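Local coordinates for protein insect group II chitinase (Ostrinia furnacalis, PDB 5Y2A) that probably hydrolyses the beta-1,4 linkages of chitin, as the second catalytic domain of an insect group II chitinase of glycoside hydrolase family 18, at residues A[184-188]-A[235-240]; A[329-333]-A[366-370]; A[288-292]-A[379-383]. All blocks are in the same frame, centred on the assembly; numbering follows the deposited sequence. Where two conformers were deposited one is given.

Contact 1 (A[184-188]-A[235-240]); sequences SMNLD and GADRKK
Lys240 reaches across to the end of helix 180-186 and sets its ammonium between two backbone carbonyls, donating from NZ to Ser184 O at 2.6 Å and to Leu187 O at 2.7 Å. Both are met almost head-on, with C=O...NZ angles of 167° and 163°. A water takes a third bond from NZ and donates a weak one to Met185 O. The bend at chi2 (-62°) brings the lysine CD to Leu187 O and Asp188 O, and the bend at chi4 then turns NZ toward Ser184 O and Leu187 O. Alongside, Ser184 OG accepts a nearly straight bond from Asp237 N at 2.7 Å and also packs on Asp237 CB. Behind this shell, Asp237 OD1 takes the N-H of Lys239 from above the carboxylate plane, an Asx turn opening the 3-10 segment 238-240. Asp188 OD2 is taken by a salt bridge to Arg153 and by Leu163 N. Replacing Lys240 with a methionine would probably leave the carbonyls of Ser184 and Leu187 without their shared donor at the helix end. The positive charge is likely to be favoured near the helix C-terminus; the bonds from Lys240 and Asp237 join the helix end to the turn before barrel strand 241-254.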
# COMPACT_ATOMS: atom_id res chain seq x y z
N SER A 184 -22.89 23.56 0.79
CA SER A 184 -23.06 24.23 2.08
C SER A 184 -24.52 24.21 2.51
O SER A 184 -24.83 23.96 3.69
CB SER A 184 -22.53 25.66 1.99
OG SER A 184 -22.67 26.33 3.23
N MET A 185 -25.45 24.44 1.57
CA MET A 185 -26.86 24.51 1.93
C MET A 185 -27.44 23.14 2.26
O MET A 185 -28.29 23.02 3.15
CB MET A 185 -27.65 25.15 0.79
CG MET A 185 -29.11 25.44 1.13
SD MET A 185 -29.93 26.07 -0.34
CE MET A 185 -29.82 24.62 -1.39
N ASN A 186 -27.00 22.10 1.55
CA ASN A 186 -27.63 20.79 1.65
C ASN A 186 -26.96 19.85 2.64
O ASN A 186 -27.54 18.80 2.96
CB ASN A 186 -27.70 20.13 0.26
CG ASN A 186 -28.79 20.73 -0.62
OD1 ASN A 186 -29.97 20.46 -0.43
ND2 ASN A 186 -28.39 21.54 -1.59
N LEU A 187 -25.77 20.17 3.13
CA LEU A 187 -25.07 19.30 4.08
C LEU A 187 -25.20 19.84 5.50
O LEU A 187 -25.20 21.05 5.72
CB LEU A 187 -23.59 19.19 3.71
CG LEU A 187 -23.29 18.54 2.36
CD1 LEU A 187 -21.80 18.63 2.05
CD2 LEU A 187 -23.75 17.08 2.35
N ASP A 188 -25.30 18.92 6.46
CA ASP A 188 -25.32 19.31 7.87
C ASP A 188 -23.96 19.81 8.33
O ASP A 188 -23.88 20.64 9.25
CB ASP A 188 -25.78 18.14 8.74
CG ASP A 188 -27.24 17.78 8.51
OD1 ASP A 188 -28.12 18.57 8.91
OD2 ASP A 188 -27.50 16.72 7.93
N GLY A 235 -18.50 30.63 -1.02
CA GLY A 235 -19.90 30.66 -0.66
C GLY A 235 -20.32 29.75 0.47
O GLY A 235 -21.52 29.59 0.69
N ALA A 236 -19.37 29.13 1.18
CA ALA A 236 -19.72 28.22 2.26
C ALA A 236 -20.16 28.98 3.51
O ALA A 236 -19.58 30.00 3.87
CB ALA A 236 -18.53 27.32 2.60
N ASP A 237 -21.20 28.45 4.16
CA ASP A 237 -21.63 28.89 5.49
C ASP A 237 -20.55 28.55 6.51
O ASP A 237 -20.18 27.38 6.65
CB ASP A 237 -22.95 28.19 5.83
CG ASP A 237 -23.49 28.55 7.21
OD1 ASP A 237 -22.83 29.29 7.97
OD2 ASP A 237 -24.59 28.06 7.54
N ARG A 238 -20.04 29.55 7.24
CA ARG A 238 -18.94 29.28 8.18
C ARG A 238 -19.32 28.22 9.21
O ARG A 238 -18.49 27.38 9.58
CB ARG A 238 -18.54 30.56 8.94
CG ARG A 238 -17.85 31.65 8.16
CD ARG A 238 -17.61 32.89 9.04
NE ARG A 238 -16.73 33.82 8.33
CZ ARG A 238 -15.47 34.08 8.66
NH1 ARG A 238 -14.92 33.48 9.71
NH2 ARG A 238 -14.75 34.93 7.93
N LYS A 239 -20.58 28.22 9.67
CA LYS A 239 -21.01 27.22 10.65
C LYS A 239 -21.06 25.80 10.07
O LYS A 239 -21.22 24.85 10.84
CB LYS A 239 -22.36 27.57 11.31
CG LYS A 239 -22.27 28.79 12.25
CD LYS A 239 -21.14 28.60 13.26
CE LYS A 239 -21.34 27.46 14.26
NZ LYS A 239 -20.29 27.49 15.33
N LYS A 240 -21.09 25.66 8.74
CA LYS A 240 -21.05 24.32 8.15
C LYS A 240 -19.64 23.76 8.04
O LYS A 240 -19.48 22.55 7.85
CB LYS A 240 -21.69 24.32 6.75
CG LYS A 240 -23.19 24.59 6.71
CD LYS A 240 -23.98 23.54 7.45
CE LYS A 240 -25.47 23.82 7.38
NZ LYS A 240 -26.00 23.65 6.00
O HOH W 1 -28.79 22.88 6.54
O HOH W 2 -22.17 22.28 11.18

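Contact 2 (A[329-333]-A[366-370]); sequences AEYVR and INHVL
Ala329 CB sits against the branch point of Val369, 3.6 Å from its CB, and Leu370 CG closes on the same methyl from 4.1 Å. The short helix axes pass 9.1 Å apart, inclined by only 22° in nearly the same direction. Val369 has CG1 anti to its backbone N, and this branch lies over the peptide link from Ala329 to Glu330, with CG1 3.5 Å from Ala329 C. Further along, Leu370 CD2 lies 3.4 Å from Ala329 O and also meets Val332 CG1, the two side chains crossing at about a right angle. Val332, Ile366 and Leu370 carry the apolar packing inward to the barrel: all three touch Ser340 of strand 339-343, and on strand 241-254 Val332 meets Val243 while Ile366 meets Val245 and Phe247. On the outer side, the aliphatic CG of Glu330 packs on Val369 CG1 at 3.6 Å. Arg333, extended from CG to NE, reaches across to helix 361-371 and brings NH1 to Val369 O at 2.9 Å. That oxygen lies in the guanidinium plane and is approached nearly along its C=O direction (172°), although the N-H itself is bent to 139°. The interface thus pairs an apolar seam with one arginine-carbonyl bond at the exposed edge, so that apolar packing and a single polar link join helix 361-371 to helix 322-334 of the TIM barrel.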
# COMPACT_ATOMS: atom_id res chain seq x y z
N ALA A 329 -8.13 24.31 16.96
CA ALA A 329 -9.44 24.38 17.59
C ALA A 329 -9.78 25.82 17.98
O ALA A 329 -10.92 26.25 17.84
CB ALA A 329 -9.48 23.47 18.82
N GLU A 330 -8.79 26.58 18.46
CA GLU A 330 -9.04 27.98 18.79
C GLU A 330 -9.27 28.80 17.53
O GLU A 330 -10.07 29.75 17.56
CB GLU A 330 -7.88 28.54 19.62
CG GLU A 330 -7.80 27.91 21.00
CD GLU A 330 -6.76 28.52 21.91
OE1 GLU A 330 -5.73 29.04 21.41
OE2 GLU A 330 -6.96 28.46 23.14
N TYR A 331 -8.60 28.45 16.43
CA TYR A 331 -8.89 29.06 15.14
C TYR A 331 -10.34 28.84 14.74
O TYR A 331 -11.02 29.76 14.26
CB TYR A 331 -7.95 28.48 14.09
CG TYR A 331 -8.19 28.94 12.67
CD1 TYR A 331 -7.60 30.09 12.18
CD2 TYR A 331 -8.98 28.19 11.80
CE1 TYR A 331 -7.79 30.50 10.87
CE2 TYR A 331 -9.19 28.59 10.49
CZ TYR A 331 -8.59 29.75 10.03
OH TYR A 331 -8.78 30.16 8.73
N VAL A 332 -10.83 27.60 14.89
CA VAL A 332 -12.23 27.29 14.61
C VAL A 332 -13.15 28.18 15.44
O VAL A 332 -14.15 28.71 14.93
CB VAL A 332 -12.50 25.80 14.89
CG1 VAL A 332 -13.99 25.54 15.08
CG2 VAL A 332 -11.93 24.94 13.76
N ARG A 333 -12.83 28.37 16.71
CA ARG A 333 -13.70 29.18 17.55
C ARG A 333 -13.61 30.65 17.18
O ARG A 333 -14.63 31.34 17.10
CB ARG A 333 -13.37 28.94 19.02
CG ARG A 333 -14.46 29.43 19.93
CD ARG A 333 -14.35 28.80 21.28
NE ARG A 333 -15.32 29.40 22.19
CZ ARG A 333 -15.62 28.91 23.39
NH1 ARG A 333 -15.01 27.81 23.82
NH2 ARG A 333 -16.52 29.52 24.14
N ILE A 366 -8.76 19.19 21.78
CA ILE A 366 -9.80 19.78 20.93
C ILE A 366 -11.11 19.95 21.70
O ILE A 366 -11.79 20.98 21.57
CB ILE A 366 -9.97 18.93 19.65
CG1 ILE A 366 -8.71 19.03 18.78
CG2 ILE A 366 -11.21 19.36 18.88
CD1 ILE A 366 -8.67 18.08 17.59
N ASN A 367 -11.48 18.96 22.52
CA ASN A 367 -12.71 19.06 23.31
C ASN A 367 -12.62 20.17 24.35
O ASN A 367 -13.62 20.82 24.66
CB ASN A 367 -13.00 17.73 23.99
CG ASN A 367 -13.73 16.79 23.08
OD1 ASN A 367 -14.96 16.74 23.08
ND2 ASN A 367 -12.98 16.04 22.29
N HIS A 368 -11.43 20.35 24.92
CA HIS A 368 -11.20 21.44 25.87
C HIS A 368 -11.54 22.79 25.25
O HIS A 368 -12.28 23.59 25.84
CB HIS A 368 -9.73 21.38 26.32
CG HIS A 368 -9.28 22.56 27.11
ND1 HIS A 368 -9.84 22.91 28.31
CD2 HIS A 368 -8.29 23.46 26.88
CE1 HIS A 368 -9.23 23.99 28.78
NE2 HIS A 368 -8.29 24.34 27.93
N VAL A 369 -11.04 23.05 24.04
CA VAL A 369 -11.25 24.34 23.39
C VAL A 369 -12.70 24.51 22.95
O VAL A 369 -13.31 25.57 23.16
CB VAL A 369 -10.29 24.50 22.19
CG1 VAL A 369 -10.63 25.76 21.41
CG2 VAL A 369 -8.84 24.51 22.67
N LEU A 370 -13.25 23.50 22.29
CA LEU A 370 -14.53 23.65 21.61
C LEU A 370 -15.73 23.37 22.50
O LEU A 370 -16.82 23.90 22.24
CB LEU A 370 -14.59 22.73 20.39
CG LEU A 370 -13.58 23.06 19.29
CD1 LEU A 370 -13.81 22.12 18.12
CD2 LEU A 370 -13.72 24.52 18.86

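Contact 3 (A[288-292]-A[379-383]); sequences CERVK and CILHE
Lys292 NZ is shared by two carbonyl oxygens of the C-terminal turn, giving a bond of 2.9 Å to Glu383 O and one of 3.1 Å to Leu381 O. The two are approached differently: NZ stands nearly in line with the Glu383 carbonyl (C=O...NZ 167°) but comes to Leu381 O from above its carbonyl plane, at 121°. A bend at chi2 (-73°), followed by an extended run to NZ, brings the amine over from the helix flank. Both oxygens belong to the type I beta turn 380-383, whose Glu383 N bonds Ile380 O. Leu381 O has a second neighbour in Val291 CG1, 3.5 Å away, so this carbonyl has a methyl as well as the ammonium against it. The leucine side chain supplies the apolar part: its CD2 rests on Cys288 SG at 3.6 Å, and its CB approaches Val291 CG1. Cys288 SG is also fixed by its disulfide to Cys355, while Cys379 is bound to Cys357, so covalent links accompany the packing at both segments. In the fold, the chain end passes along helix 284-292 beside strand 297-299, where Val298 touches both Val291 and His382; Leu381 also packs on Phe319, in the loop leading from strand 315-318 to helix 322-334.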
# COMPACT_ATOMS: atom_id res chain seq x y z
N CYS A 288 5.43 9.76 19.39
CA CYS A 288 5.77 9.94 20.80
C CYS A 288 6.84 8.95 21.23
O CYS A 288 7.82 9.32 21.89
CB CYS A 288 4.52 9.77 21.66
SG CYS A 288 3.46 11.22 21.71
N GLU A 289 6.68 7.68 20.86
CA GLU A 289 7.69 6.69 21.21
C GLU A 289 9.05 7.08 20.65
O GLU A 289 10.08 6.93 21.32
CB GLU A 289 7.28 5.31 20.69
CG GLU A 289 8.32 4.23 21.02
CD GLU A 289 7.93 2.87 20.51
OE1 GLU A 289 6.77 2.71 20.06
OE2 GLU A 289 8.77 1.95 20.56
N ARG A 290 9.08 7.58 19.41
CA ARG A 290 10.35 7.97 18.81
C ARG A 290 11.00 9.13 19.56
O ARG A 290 12.21 9.12 19.81
CB ARG A 290 10.14 8.31 17.34
CG ARG A 290 9.92 7.06 16.51
CD ARG A 290 9.19 7.29 15.21
NE ARG A 290 9.30 6.09 14.38
CZ ARG A 290 8.69 4.94 14.65
NH1 ARG A 290 7.89 4.82 15.71
NH2 ARG A 290 8.88 3.90 13.85
N VAL A 291 10.21 10.13 19.94
CA VAL A 291 10.76 11.26 20.69
C VAL A 291 11.14 10.83 22.10
O VAL A 291 12.24 11.13 22.58
CB VAL A 291 9.76 12.43 20.71
CG1 VAL A 291 10.25 13.52 21.67
CG2 VAL A 291 9.59 13.00 19.32
N LYS A 292 10.25 10.10 22.78
CA LYS A 292 10.44 9.81 24.20
C LYS A 292 11.50 8.74 24.42
O LYS A 292 12.31 8.84 25.36
CB LYS A 292 9.12 9.36 24.84
CG LYS A 292 7.99 10.38 24.80
CD LYS A 292 8.20 11.53 25.76
CE LYS A 292 6.91 12.32 25.93
NZ LYS A 292 7.12 13.62 26.61
N CYS A 379 0.85 19.04 26.39
CA CYS A 379 2.09 18.42 26.80
C CYS A 379 3.20 18.72 25.80
O CYS A 379 2.96 18.82 24.59
CB CYS A 379 1.93 16.92 26.96
SG CYS A 379 0.71 16.48 28.20
N ILE A 380 4.41 18.87 26.32
CA ILE A 380 5.57 19.22 25.53
C ILE A 380 6.31 17.92 25.23
O ILE A 380 6.82 17.26 26.14
CB ILE A 380 6.44 20.25 26.25
CG1 ILE A 380 5.59 21.49 26.57
CG2 ILE A 380 7.63 20.63 25.41
CD1 ILE A 380 5.39 21.76 28.05
N LEU A 381 6.33 17.55 23.96
CA LEU A 381 6.91 16.29 23.53
C LEU A 381 8.37 16.15 23.97
O LEU A 381 8.79 15.10 24.49
CB LEU A 381 6.82 16.19 22.01
CG LEU A 381 5.59 15.53 21.45
CD1 LEU A 381 5.86 15.23 19.99
CD2 LEU A 381 5.36 14.27 22.23
N HIS A 382 9.09 17.17 23.78
CA HIS A 382 10.48 17.29 24.02
C HIS A 382 10.82 17.06 25.48
O HIS A 382 11.86 16.60 25.76
CB HIS A 382 11.02 18.64 23.48
CG HIS A 382 10.08 19.45 22.61
ND1 HIS A 382 10.53 20.52 21.89
CD2 HIS A 382 8.75 19.41 22.41
CE1 HIS A 382 9.54 21.08 21.26
NE2 HIS A 382 8.44 20.42 21.55
N GLU A 383 9.92 17.38 26.39
CA GLU A 383 10.12 17.29 27.82
C GLU A 383 10.16 15.81 28.22
O GLU A 383 9.24 15.06 27.90
CB GLU A 383 8.99 18.00 28.56
CG GLU A 383 9.35 19.36 29.14
CD GLU A 383 8.17 20.00 29.84
OE1 GLU A 383 7.31 19.26 30.35
OE2 GLU A 383 8.11 21.25 29.88

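Contacts 1 and 2 join parts of a family 18 TIM barrel and the helix after it; contact 3 secures the C-terminal end. Contact 1 and contact 2 are 19 Å apart between centres, with nearest atoms about 6 Å apart, and strand 241-254 relates them: contact 1 borders its start, while Val332 and Ile366 of contact 2 pack on it. Contact 2 is nested within the chain loop closed by contact 3, their centres 23 Å apart. Contacts 1 and 3 lie on opposite sides of the chain's centre. A bound N-acetylglucosamine, probably an N-linked glycan, lies about 12 Å from the Glu330 side chain. Tyr331 OH hydrogen-bonds Asn225 OD1, and its side chain touches Tyr212 and Asn229; all three contact the sugar.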